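Local structure of lactaldehyde dehydrogenase (Escherichia coli, 2IMP) at residues 210-213 with 214-218; 190-194 with 195-199; 327-330 with 331-335; 73-76 with 77-81; 84-87 with 88-92. The protein catalyses the irreversible NAD+-dependent oxidation of L-lactaldehyde to L-lactate, also accepts glycolaldehyde and L-glyceraldehyde, and works as a homotetramer in the breakdown of fucose and rhamnose. One frame throughout, in Å; residues are numbered along the deposited sequence.

Interaction 1: 210-213 with 214-218; sequences ETVG and QELAG. With NAI (1,4-dihydronicotinamide adenine dinucleotide), chain D.
Gln214 folds its side chain back over the preceding turn, so that CB and CG both rest on the carbonyl oxygen of Glu210, with Glu210 O 3.4 Å from Gln214 CG. The bends at chi1 (-82°) and chi2 (-69°) swing the amide off the helix toward the bound NADH. There Gln214 NE2 donates to N1A of the adenine over 2.8 Å, and the bond is almost perfectly straight at 176°. Both ends of the amide are engaged: OE1 is hydrogen-bonded to Thr240 OG1, and NE2 makes a further weak bond to Lys236 O, which together should fix which way round the amide sits. Helix 209-218 belongs to the Rossmann-type NAD-binding domain of the aldehyde dehydrogenases, and here it forms part of the adenine pocket. Gly213 has no side chain, and its backbone lies directly against the adenine, with Gly213 C 3.5 Å from C2A. Along the backbone, Glu215 N donates to Thr211 O at 3.2 Å and Leu216 N to Val212 O at 3.1 Å, while Ala217 N reaches Gly213 O only weakly. On the flank turned from the cofactor, Val212 CG1 meets Leu216 CD1 at 4.3 Å, and both side chains touch Lys176 on strand 172-176. Glu215 leads the other way; its OE2 forms a salt bridge with Arg47 NE and is hydrogen-bonded to Asn219 ND2.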
# COMPACT_ATOMS: atom_id res chain seq x y z
N GLU A 210 -1.70 -16.95 -36.52
CA GLU A 210 -0.81 -18.10 -36.69
C GLU A 210 0.65 -17.75 -37.07
O GLU A 210 1.58 -18.47 -36.73
CB GLU A 210 -1.38 -19.05 -37.76
CG GLU A 210 -2.76 -19.63 -37.45
CD GLU A 210 -3.86 -18.57 -37.35
OE1 GLU A 210 -3.77 -17.52 -38.03
OE2 GLU A 210 -4.85 -18.81 -36.61
N THR A 211 0.81 -16.64 -37.78
CA THR A 211 2.13 -16.19 -38.21
C THR A 211 2.75 -15.10 -37.30
O THR A 211 3.56 -15.40 -36.42
CB THR A 211 2.06 -15.64 -39.65
OG1 THR A 211 1.02 -14.65 -39.73
CG2 THR A 211 1.75 -16.76 -40.65
N VAL A 212 2.37 -13.85 -37.55
CA VAL A 212 2.88 -12.74 -36.76
C VAL A 212 2.57 -12.87 -35.25
O VAL A 212 3.45 -12.66 -34.42
CB VAL A 212 2.31 -11.40 -37.28
CG1 VAL A 212 2.90 -10.24 -36.49
CG2 VAL A 212 2.62 -11.25 -38.77
N GLY A 213 1.32 -13.21 -34.93
CA GLY A 213 0.93 -13.35 -33.54
C GLY A 213 1.80 -14.34 -32.80
O GLY A 213 2.26 -14.08 -31.68
N GLN A 214 2.03 -15.50 -33.41
CA GLN A 214 2.86 -16.52 -32.79
C GLN A 214 4.31 -16.06 -32.54
O GLN A 214 4.91 -16.42 -31.53
CB GLN A 214 2.85 -17.80 -33.63
CG GLN A 214 1.63 -18.67 -33.37
CD GLN A 214 1.66 -19.31 -31.99
OE1 GLN A 214 2.54 -20.12 -31.69
NE2 GLN A 214 0.70 -18.95 -31.14
N GLU A 215 4.85 -15.27 -33.46
CA GLU A 215 6.21 -14.76 -33.28
C GLU A 215 6.27 -13.75 -32.09
O GLU A 215 7.26 -13.69 -31.35
CB GLU A 215 6.71 -14.11 -34.57
CG GLU A 215 8.15 -13.59 -34.55
CD GLU A 215 9.19 -14.64 -34.15
OE1 GLU A 215 8.97 -15.84 -34.40
OE2 GLU A 215 10.23 -14.25 -33.60
N LEU A 216 5.20 -13.00 -31.90
CA LEU A 216 5.14 -12.05 -30.80
C LEU A 216 5.03 -12.77 -29.43
O LEU A 216 5.36 -12.22 -28.38
CB LEU A 216 3.97 -11.08 -30.99
CG LEU A 216 4.05 -10.16 -32.21
CD1 LEU A 216 2.82 -9.27 -32.27
CD2 LEU A 216 5.31 -9.31 -32.15
N ALA A 217 4.57 -14.02 -29.48
CA ALA A 217 4.44 -14.83 -28.28
C ALA A 217 5.66 -15.75 -28.02
O ALA A 217 6.04 -15.99 -26.87
CB ALA A 217 3.17 -15.68 -28.36
N GLY A 218 6.28 -16.22 -29.11
CA GLY A 218 7.41 -17.12 -28.99
C GLY A 218 8.81 -16.57 -29.08
O GLY A 218 9.77 -17.30 -28.83
PA NAI D . -9.15 -14.12 -31.67
O1A NAI D . -8.42 -14.84 -30.62
O2A NAI D . -9.60 -15.03 -32.82
O5B NAI D . -8.23 -12.94 -32.24
C5B NAI D . -7.64 -11.94 -31.42
C4B NAI D . -6.17 -11.70 -31.77
O4B NAI D . -5.38 -12.88 -31.55
C3B NAI D . -5.92 -11.32 -33.24
O3B NAI D . -4.97 -10.26 -33.31
C2B NAI D . -5.45 -12.62 -33.86
O2B NAI D . -4.72 -12.51 -35.05
C1B NAI D . -4.67 -13.25 -32.73
N9A NAI D . -4.55 -14.73 -32.83
C8A NAI D . -5.48 -15.70 -33.23
N7A NAI D . -4.89 -16.93 -33.15
C5A NAI D . -3.62 -16.77 -32.71
C6A NAI D . -2.58 -17.68 -32.44
N6A NAI D . -2.75 -18.99 -32.63
N1A NAI D . -1.35 -17.20 -31.97
C2A NAI D . -1.15 -15.82 -31.77
N3A NAI D . -2.20 -14.92 -32.04
C4A NAI D . -3.41 -15.40 -32.49
O3 NAI D . -10.39 -13.43 -30.93
PN NAI D . -11.41 -12.33 -31.52
O1N NAI D . -10.68 -11.20 -32.12
O2N NAI D . -12.39 -12.02 -30.42
O5D NAI D . -12.18 -13.22 -32.64
C5D NAI D . -11.98 -13.14 -34.02
C4D NAI D . -12.87 -14.19 -34.66
O4D NAI D . -12.51 -14.33 -36.03
C3D NAI D . -13.01 -15.64 -34.16
O3D NAI D . -14.26 -15.82 -33.51
C2D NAI D . -12.87 -16.52 -35.38
O2D NAI D . -13.78 -17.60 -35.39
C1D NAI D . -13.07 -15.54 -36.51
N1N NAI D . -12.42 -16.04 -37.76
C2N NAI D . -11.07 -15.76 -37.95
C3N NAI D . -10.41 -16.20 -39.13
C7N NAI D . -8.95 -15.90 -39.35
O7N NAI D . -8.34 -16.36 -40.52
N7N NAI D . -8.19 -15.22 -38.49
C4N NAI D . -11.17 -16.94 -40.10
C5N NAI D . -12.55 -17.22 -39.89
C6N NAI D . -13.17 -16.76 -38.71

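Interaction 2: 190-194 with 195-199; sequences KIVDE and IGLPR
Val192 and Leu197 meet because each sets a branch anti to its backbone N, beside the carbonyl carbon: CG1 in Val192 (chi1 168°) and CG in Leu197 (chi1 -171°). The two residues belong to the Schellman motif that ends helix 183-195, and their contact is its apolar part. Gly196 takes the positive phi of the motif, a conformation that glycine adopts readily. Two backbone bonds close the reversal. Leu197 N reaches Val192 O in a weak bond of 3.3 Å, and Gly196 N donates to Asp193 O at 3.2 Å, approaching from well above the carbonyl plane. Just before them, Ile195 N is bonded to Ile191 O at 3.0 Å. Ile195 holds CG1 between its backbone N and carbonyl carbon (chi1 65°), and this presses CG1 onto two acceptors of the last turn, 3.3 Å from Ile191 O and 3.4 Å from Val192 O. Its side chain goes on to pack against Ile75 of helix 65-81. Leu197 touches Trp71 of that same helix, Trp60 of helix 43-62 and Phe202 of strand 202-204, and the loop after the cap leads into that strand. On the outer side, Glu194 forms a salt bridge with Arg82, and Asp193 OD2 is hydrogen-bonded to Tyr10 OH. Beneath the reversal, Val192 CG1 sits 3.7 Å from both CB and CD2 of Leu197.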
# COMPACT_ATOMS: atom_id res chain seq x y z
N LYS A 190 0.25 6.53 -36.95
CA LYS A 190 0.52 7.81 -37.58
C LYS A 190 0.68 8.93 -36.54
O LYS A 190 1.53 9.81 -36.68
CB LYS A 190 -0.60 8.18 -38.56
CG LYS A 190 -0.67 7.31 -39.80
CD LYS A 190 -1.83 7.74 -40.70
CE LYS A 190 -1.90 6.91 -41.98
NZ LYS A 190 -3.00 7.38 -42.88
N ILE A 191 -0.15 8.87 -35.50
CA ILE A 191 -0.06 9.85 -34.42
C ILE A 191 1.28 9.71 -33.67
O ILE A 191 1.95 10.70 -33.38
CB ILE A 191 -1.25 9.69 -33.44
CG1 ILE A 191 -2.54 10.15 -34.13
CG2 ILE A 191 -0.99 10.49 -32.15
CD1 ILE A 191 -3.80 9.78 -33.39
N VAL A 192 1.66 8.47 -33.39
CA VAL A 192 2.93 8.19 -32.74
C VAL A 192 4.10 8.72 -33.58
O VAL A 192 5.05 9.32 -33.06
CB VAL A 192 3.11 6.67 -32.54
CG1 VAL A 192 4.55 6.35 -32.14
CG2 VAL A 192 2.13 6.16 -31.48
N ASP A 193 4.01 8.50 -34.88
CA ASP A 193 5.05 8.97 -35.79
C ASP A 193 5.10 10.51 -35.87
O ASP A 193 6.17 11.12 -35.82
CB ASP A 193 4.81 8.41 -37.18
CG ASP A 193 5.98 8.64 -38.11
OD1 ASP A 193 5.75 9.07 -39.25
OD2 ASP A 193 7.14 8.39 -37.69
N GLU A 194 3.93 11.13 -35.98
CA GLU A 194 3.83 12.58 -36.06
C GLU A 194 4.36 13.34 -34.83
O GLU A 194 4.99 14.38 -34.98
CB GLU A 194 2.39 13.00 -36.32
CG GLU A 194 2.03 13.04 -37.78
CD GLU A 194 0.54 13.14 -38.01
OE1 GLU A 194 -0.12 13.90 -37.27
OE2 GLU A 194 0.04 12.46 -38.93
N ILE A 195 4.09 12.83 -33.63
CA ILE A 195 4.56 13.50 -32.43
C ILE A 195 6.03 13.22 -32.11
O ILE A 195 6.60 13.81 -31.20
CB ILE A 195 3.73 13.14 -31.19
CG1 ILE A 195 3.89 11.65 -30.87
CG2 ILE A 195 2.26 13.48 -31.44
CD1 ILE A 195 3.57 11.31 -29.44
N GLY A 196 6.63 12.31 -32.87
CA GLY A 196 8.03 11.99 -32.69
C GLY A 196 8.47 11.06 -31.58
O GLY A 196 9.62 11.14 -31.15
N LEU A 197 7.59 10.18 -31.11
CA LEU A 197 7.99 9.24 -30.06
C LEU A 197 9.34 8.56 -30.41
O LEU A 197 9.53 8.10 -31.54
CB LEU A 197 6.92 8.16 -29.87
CG LEU A 197 7.11 7.22 -28.67
CD1 LEU A 197 6.84 8.01 -27.39
CD2 LEU A 197 6.15 6.03 -28.77
N PRO A 198 10.28 8.49 -29.45
CA PRO A 198 11.57 7.85 -29.74
C PRO A 198 11.39 6.52 -30.50
O PRO A 198 10.57 5.67 -30.13
CB PRO A 198 12.17 7.65 -28.35
CG PRO A 198 11.66 8.85 -27.60
CD PRO A 198 10.20 8.91 -28.04
N ARG A 199 12.17 6.36 -31.57
CA ARG A 199 12.12 5.17 -32.40
C ARG A 199 12.25 3.84 -31.62
O ARG A 199 13.06 3.73 -30.70
CB ARG A 199 13.23 5.23 -33.46
CG ARG A 199 14.63 5.30 -32.85
CD ARG A 199 15.71 5.53 -33.90
NE ARG A 199 15.98 4.35 -34.71
CZ ARG A 199 16.82 4.34 -35.74
NH1 ARG A 199 17.46 5.44 -36.08
NH2 ARG A 199 17.02 3.21 -36.42

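Interaction 3: 327-330 with 331-335; sequences PLIN and AAALE. With NAI (1,4-dihydronicotinamide adenine dinucleotide), chain D.
Asn330 reaches its amide forward over the first turn of helix 331-346, where OD1 accepts from Ala333 N at 3.0 Å, the donor standing almost in line with the side-chain C=O. CG sits between the backbone N and the carbonyl carbon (chi1 55°), which brings OD1 round to the amide groups at the helix start. The carbonyl of the same residue takes Leu334 N at 3.2 Å, so Asn330 supplies both acceptors. Packing is closest around Ala333, whose CB is pressed onto Asn330 O (3.3 Å) and OD1 and also meets Ile329 CG2. Beside it, Leu328 CD1 lies against the backbone of Leu334, 3.6 Å from its CA. Ala331, by contrast, is on the exposed side of the helix and adds little: its CB merely brushes Asn330 C. Toward the cofactor, Ala332 CB is 3.4 Å from C6N of the nicotinamide ring, and Asn330 ND2 lies near the ribose oxygen O4D at 3.6 Å. This is a side-chain N-cap, set here in the wall of the NADH pocket beside the nicotinamide riboside.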
# COMPACT_ATOMS: atom_id res chain seq x y z
N PRO A 327 -23.69 -4.67 -37.82
CA PRO A 327 -23.53 -6.06 -38.25
C PRO A 327 -22.46 -6.80 -37.42
O PRO A 327 -21.67 -6.18 -36.71
CB PRO A 327 -23.09 -5.91 -39.70
CG PRO A 327 -22.18 -4.71 -39.61
CD PRO A 327 -22.98 -3.75 -38.74
N LEU A 328 -22.46 -8.13 -37.51
CA LEU A 328 -21.44 -8.91 -36.83
C LEU A 328 -20.09 -8.74 -37.57
O LEU A 328 -20.08 -8.38 -38.75
CB LEU A 328 -21.84 -10.38 -36.80
CG LEU A 328 -23.12 -10.72 -36.02
CD1 LEU A 328 -23.28 -12.23 -35.94
CD2 LEU A 328 -23.04 -10.13 -34.62
N ILE A 329 -18.98 -8.99 -36.88
CA ILE A 329 -17.66 -8.79 -37.48
C ILE A 329 -17.41 -9.49 -38.84
O ILE A 329 -16.93 -8.86 -39.78
CB ILE A 329 -16.53 -9.18 -36.48
CG1 ILE A 329 -15.18 -8.67 -36.99
CG2 ILE A 329 -16.48 -10.69 -36.30
CD1 ILE A 329 -15.13 -7.16 -37.18
N ASN A 330 -17.73 -10.78 -38.93
CA ASN A 330 -17.52 -11.51 -40.18
C ASN A 330 -18.48 -12.70 -40.42
O ASN A 330 -19.31 -13.02 -39.57
CB ASN A 330 -16.07 -12.00 -40.26
CG ASN A 330 -15.67 -12.83 -39.06
OD1 ASN A 330 -16.43 -13.68 -38.59
ND2 ASN A 330 -14.46 -12.59 -38.55
N ALA A 331 -18.33 -13.34 -41.57
CA ALA A 331 -19.15 -14.48 -41.95
C ALA A 331 -19.17 -15.62 -40.93
O ALA A 331 -20.24 -16.09 -40.54
CB ALA A 331 -18.69 -15.01 -43.31
N ALA A 332 -17.99 -16.07 -40.51
CA ALA A 332 -17.92 -17.15 -39.53
C ALA A 332 -18.68 -16.83 -38.24
O ALA A 332 -19.32 -17.70 -37.66
CB ALA A 332 -16.49 -17.47 -39.22
N ALA A 333 -18.58 -15.58 -37.82
CA ALA A 333 -19.27 -15.13 -36.62
C ALA A 333 -20.79 -15.30 -36.77
O ALA A 333 -21.45 -15.85 -35.89
CB ALA A 333 -18.93 -13.67 -36.35
N LEU A 334 -21.31 -14.83 -37.90
CA LEU A 334 -22.73 -14.96 -38.19
C LEU A 334 -23.17 -16.43 -38.22
O LEU A 334 -24.17 -16.80 -37.60
CB LEU A 334 -23.05 -14.30 -39.54
CG LEU A 334 -24.51 -14.35 -40.01
CD1 LEU A 334 -25.41 -13.70 -38.96
CD2 LEU A 334 -24.64 -13.63 -41.33
N GLU A 335 -22.41 -17.26 -38.94
CA GLU A 335 -22.71 -18.68 -39.02
C GLU A 335 -22.77 -19.36 -37.65
O GLU A 335 -23.70 -20.12 -37.36
CB GLU A 335 -21.68 -19.39 -39.89
CG GLU A 335 -21.84 -19.13 -41.38
CD GLU A 335 -20.82 -19.89 -42.21
OE1 GLU A 335 -20.67 -21.11 -41.99
OE2 GLU A 335 -20.17 -19.26 -43.07
PA NAI D . -9.15 -14.12 -31.67
O1A NAI D . -8.42 -14.84 -30.62
O2A NAI D . -9.60 -15.03 -32.82
O5B NAI D . -8.23 -12.94 -32.24
C5B NAI D . -7.64 -11.94 -31.42
C4B NAI D . -6.17 -11.70 -31.77
O4B NAI D . -5.38 -12.88 -31.55
C3B NAI D . -5.92 -11.32 -33.24
O3B NAI D . -4.97 -10.26 -33.31
C2B NAI D . -5.45 -12.62 -33.86
O2B NAI D . -4.72 -12.51 -35.05
C1B NAI D . -4.67 -13.25 -32.73
N9A NAI D . -4.55 -14.73 -32.83
C8A NAI D . -5.48 -15.70 -33.23
N7A NAI D . -4.89 -16.93 -33.15
C5A NAI D . -3.62 -16.77 -32.71
C6A NAI D . -2.58 -17.68 -32.44
N6A NAI D . -2.75 -18.99 -32.63
N1A NAI D . -1.35 -17.20 -31.97
C2A NAI D . -1.15 -15.82 -31.77
N3A NAI D . -2.20 -14.92 -32.04
C4A NAI D . -3.41 -15.40 -32.49
O3 NAI D . -10.39 -13.43 -30.93
PN NAI D . -11.41 -12.33 -31.52
O1N NAI D . -10.68 -11.20 -32.12
O2N NAI D . -12.39 -12.02 -30.42
O5D NAI D . -12.18 -13.22 -32.64
C5D NAI D . -11.98 -13.14 -34.02
C4D NAI D . -12.87 -14.19 -34.66
O4D NAI D . -12.51 -14.33 -36.03
C3D NAI D . -13.01 -15.64 -34.16
O3D NAI D . -14.26 -15.82 -33.51
C2D NAI D . -12.87 -16.52 -35.38
O2D NAI D . -13.78 -17.60 -35.39
C1D NAI D . -13.07 -15.54 -36.51
N1N NAI D . -12.42 -16.04 -37.76
C2N NAI D . -11.07 -15.76 -37.95
C3N NAI D . -10.41 -16.20 -39.13
C7N NAI D . -8.95 -15.90 -39.35
O7N NAI D . -8.34 -16.36 -40.52
N7N NAI D . -8.19 -15.22 -38.49
C4N NAI D . -11.17 -16.94 -40.10
C5N NAI D . -12.55 -17.22 -39.89
C6N NAI D . -13.17 -16.76 -38.71

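Interaction 4: 73-76 with 77-81; sequences RKIS and AGIRE. With SO4 (sulfate ion), chain C.
Ser76 and Arg80 face each other one turn apart on helix 65-81, and the arginine can be followed outward along the serine. Arg80 CB is 3.9 Å from Ser76 O; CG comes closer to the same oxygen, at 3.5 Å, lying beside a carbonyl that already accepts Arg80 N at 3.0 Å. From CG to NE the chain is extended, and it runs back along the preceding turn rather than away from it. The guanidinium then brings NH1 to 3.6 Å from Ser76 OG, obliquely to the plane of the group, while NH2 at the far corner forms salt bridges with Asp113 and Asp110 of helix 98-116. Ser76 OG is hydrogen-bonded to OD1 of the same Asp113, so serine and arginine converge on one carboxylate. The adjacent flank is apolar: Ile75 CG2 and Ile79 CD1 meet at 4.2 Å, their side chains crossing at a slant, and the pair packs on helices 183-195 and 155-168, with Ile79 also touching helix 98-116. Backbone bonds such as Ile79 N to Ile75 O continue the alpha-helical pattern. At the other end, Arg73 NH1 makes a weak, long bond of 3.4 Å to sulfate O2, which lies at the guanidinium edge; the ion probably comes from the crystallisation liquor. Arg73 NH2 forms a salt bridge with Glu117 of the second subunit. The chemistry implies a divided helix, joined to helix 98-116 by charge along one flank, buried in hydrocarbon on another, and reaching the subunit interface through Arg73.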
# COMPACT_ATOMS: atom_id res chain seq x y z
N ARG A 73 1.02 11.75 -23.10
CA ARG A 73 0.06 12.85 -23.21
C ARG A 73 0.01 13.46 -24.62
O ARG A 73 -1.04 13.91 -25.07
CB ARG A 73 0.38 13.94 -22.18
CG ARG A 73 -0.16 13.60 -20.81
CD ARG A 73 0.49 14.42 -19.70
NE ARG A 73 -0.03 13.97 -18.41
CZ ARG A 73 0.63 14.08 -17.26
NH1 ARG A 73 1.85 14.61 -17.22
NH2 ARG A 73 0.07 13.63 -16.14
N LYS A 74 1.15 13.47 -25.30
CA LYS A 74 1.19 13.96 -26.66
C LYS A 74 0.38 13.06 -27.58
O LYS A 74 -0.28 13.52 -28.51
CB LYS A 74 2.63 14.05 -27.17
CG LYS A 74 3.44 15.13 -26.48
CD LYS A 74 4.87 15.15 -26.96
CE LYS A 74 5.65 16.24 -26.25
NZ LYS A 74 7.10 16.21 -26.64
N ILE A 75 0.43 11.75 -27.31
CA ILE A 75 -0.32 10.80 -28.10
C ILE A 75 -1.85 10.95 -27.89
O ILE A 75 -2.61 10.98 -28.85
CB ILE A 75 0.10 9.35 -27.79
CG1 ILE A 75 1.54 9.12 -28.25
CG2 ILE A 75 -0.85 8.37 -28.50
CD1 ILE A 75 2.13 7.79 -27.84
N SER A 76 -2.27 11.06 -26.64
CA SER A 76 -3.69 11.24 -26.37
C SER A 76 -4.22 12.52 -27.02
O SER A 76 -5.31 12.54 -27.58
CB SER A 76 -3.97 11.27 -24.86
OG SER A 76 -3.40 12.43 -24.27
N ALA A 77 -3.42 13.59 -26.94
CA ALA A 77 -3.80 14.85 -27.55
C ALA A 77 -3.92 14.71 -29.09
O ALA A 77 -4.78 15.33 -29.71
CB ALA A 77 -2.78 15.93 -27.21
N GLY A 78 -3.06 13.88 -29.67
CA GLY A 78 -3.11 13.64 -31.10
C GLY A 78 -4.39 12.89 -31.45
O GLY A 78 -5.02 13.15 -32.48
N ILE A 79 -4.78 11.96 -30.58
CA ILE A 79 -6.00 11.19 -30.78
C ILE A 79 -7.28 12.07 -30.75
O ILE A 79 -8.15 11.94 -31.62
CB ILE A 79 -6.13 10.08 -29.72
CG1 ILE A 79 -5.07 9.00 -29.97
CG2 ILE A 79 -7.55 9.50 -29.73
CD1 ILE A 79 -5.00 7.93 -28.88
N ARG A 80 -7.37 12.95 -29.76
CA ARG A 80 -8.53 13.83 -29.67
C ARG A 80 -8.66 14.74 -30.92
O ARG A 80 -9.76 15.01 -31.39
CB ARG A 80 -8.46 14.69 -28.41
CG ARG A 80 -8.54 13.89 -27.11
CD ARG A 80 -8.78 14.78 -25.89
NE ARG A 80 -8.84 13.99 -24.66
CZ ARG A 80 -7.79 13.71 -23.89
NH1 ARG A 80 -6.58 14.16 -24.22
NH2 ARG A 80 -7.94 12.95 -22.81
N GLU A 81 -7.52 15.18 -31.45
CA GLU A 81 -7.50 16.01 -32.65
C GLU A 81 -8.08 15.29 -33.89
O GLU A 81 -8.68 15.91 -34.77
CB GLU A 81 -6.07 16.46 -32.96
CG GLU A 81 -5.56 17.61 -32.12
CD GLU A 81 -4.06 17.82 -32.28
OE1 GLU A 81 -3.58 17.85 -33.43
OE2 GLU A 81 -3.36 17.95 -31.25
S SO4 C . 3.49 17.39 -20.04
O1 SO4 C . 2.29 16.85 -20.71
O2 SO4 C . 4.07 16.35 -19.16
O3 SO4 C . 4.48 17.80 -21.04
O4 SO4 C . 3.10 18.56 -19.22

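Interaction 5: 84-87 with 88-92; sequences SEIS and ALIVE
Ser84 opens the run by offering its carbonyl to Ala88 N at 3.1 Å, and Ala88 CB leans over the same oxygen at 3.5 Å. Glu85 follows, its carbonyl accepting Leu89 N in a longer bond of 3.3 Å. Leu89 covers this acceptor with its own side chain: CG, lying anti to the carbonyl carbon (chi1 -67°), sits 3.3 Å from Glu85 O, and CD1 reaches back to the backbone of Ile86. At Ile86 the inner face of the helix begins. Its carbonyl takes Ile90 N at 3.0 Å, and Ile90 CG1 lies over the same oxygen, while Ile86 CG2 and Ile90 CD1 approach to 4.3 Å one turn apart. Ser87 ends the segment with a nearly straight bond from Val91 N to its O, 2.9 Å long and 168° at the hydrogen. Val91 CG2 is tucked tightly against that acceptor at 3.1 Å, so the Ser87 carbonyl is closed in by both the amide and the methyl of one residue. The hydroxyl of Ser87 turns back along the helix and is hydrogen-bonded to Ala83 O, which satisfies a buried polar group within its own helix. These are the i to i+4 contacts of a regular alpha helix. Helix 83-94 is packed among neighbouring helices: Ile86 and Ile90 lean on Phe156 of helix 155-168, Ser87 and Val91 face helix 98-116, Leu89 touches Ala187 of helix 183-195, where Ile86 also meets Ile191, and Ile86 CD1 reaches Ile79 O of helix 65-81.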
# COMPACT_ATOMS: atom_id res chain seq x y z
N SER A 84 -13.01 12.24 -34.74
CA SER A 84 -14.02 11.88 -35.74
C SER A 84 -13.45 10.98 -36.86
O SER A 84 -14.11 10.04 -37.30
CB SER A 84 -14.64 13.15 -36.36
OG SER A 84 -13.66 13.93 -37.01
N GLU A 85 -12.23 11.26 -37.29
CA GLU A 85 -11.59 10.45 -38.31
C GLU A 85 -11.40 8.98 -37.86
O GLU A 85 -11.70 8.04 -38.60
CB GLU A 85 -10.22 11.04 -38.67
CG GLU A 85 -9.51 10.34 -39.82
CD GLU A 85 -8.03 10.69 -39.91
OE1 GLU A 85 -7.67 11.88 -39.76
OE2 GLU A 85 -7.22 9.76 -40.15
N ILE A 86 -10.90 8.82 -36.64
CA ILE A 86 -10.68 7.50 -36.06
C ILE A 86 -12.01 6.76 -35.76
O ILE A 86 -12.13 5.55 -35.98
CB ILE A 86 -9.84 7.61 -34.76
CG1 ILE A 86 -8.50 8.28 -35.08
CG2 ILE A 86 -9.60 6.23 -34.15
CD1 ILE A 86 -7.65 8.58 -33.87
N SER A 87 -13.00 7.50 -35.27
CA SER A 87 -14.31 6.93 -34.99
C SER A 87 -14.93 6.30 -36.26
O SER A 87 -15.49 5.21 -36.22
CB SER A 87 -15.27 8.00 -34.46
OG SER A 87 -14.83 8.50 -33.21
N ALA A 88 -14.79 7.03 -37.37
CA ALA A 88 -15.30 6.56 -38.65
C ALA A 88 -14.59 5.27 -39.09
O ALA A 88 -15.22 4.35 -39.64
CB ALA A 88 -15.13 7.66 -39.71
N LEU A 89 -13.28 5.21 -38.85
CA LEU A 89 -12.51 4.02 -39.18
C LEU A 89 -13.04 2.81 -38.41
O LEU A 89 -13.21 1.73 -38.98
CB LEU A 89 -11.03 4.23 -38.87
CG LEU A 89 -10.29 5.26 -39.71
CD1 LEU A 89 -8.87 5.44 -39.17
CD2 LEU A 89 -10.26 4.79 -41.17
N ILE A 90 -13.31 3.02 -37.13
CA ILE A 90 -13.84 1.95 -36.29
C ILE A 90 -15.23 1.51 -36.77
O ILE A 90 -15.51 0.31 -36.90
CB ILE A 90 -13.91 2.40 -34.81
CG1 ILE A 90 -12.50 2.76 -34.32
CG2 ILE A 90 -14.50 1.29 -33.95
CD1 ILE A 90 -12.44 3.25 -32.88
N VAL A 91 -16.09 2.49 -37.03
CA VAL A 91 -17.43 2.20 -37.54
C VAL A 91 -17.36 1.34 -38.82
O VAL A 91 -17.98 0.29 -38.92
CB VAL A 91 -18.18 3.51 -37.90
CG1 VAL A 91 -19.50 3.19 -38.58
CG2 VAL A 91 -18.41 4.36 -36.66
N GLU A 92 -16.56 1.82 -39.76
CA GLU A 92 -16.35 1.18 -41.05
C GLU A 92 -15.82 -0.27 -41.02
O GLU A 92 -16.36 -1.15 -41.70
CB GLU A 92 -15.41 2.06 -41.87
CG GLU A 92 -15.01 1.48 -43.21
CD GLU A 92 -14.18 2.45 -44.02
OE1 GLU A 92 -13.17 2.96 -43.47
OE2 GLU A 92 -14.53 2.70 -45.19

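Interactions 2, 4 and 5 belong to one helical cluster: Ile191 CD1 bridges to Ile79 and Ile86, so helices 65-81, 83-94 and 183-195 share an apolar interior. Each of the three also has an exposed flank, but the polar work differs, with salt bridges to helix 98-116 and a second subunit in 4, a glycine-ended cap and a salt bridge to Arg82 in 2, and a hydroxyl bonded within its helix in 5. Interactions 1 and 3, with centres 24 Å apart, do not touch; both are partly buried and meet opposite ends of the same NADH, 1 by a directed hydrogen bond to adenine, 3 by close packing near the nicotinamide.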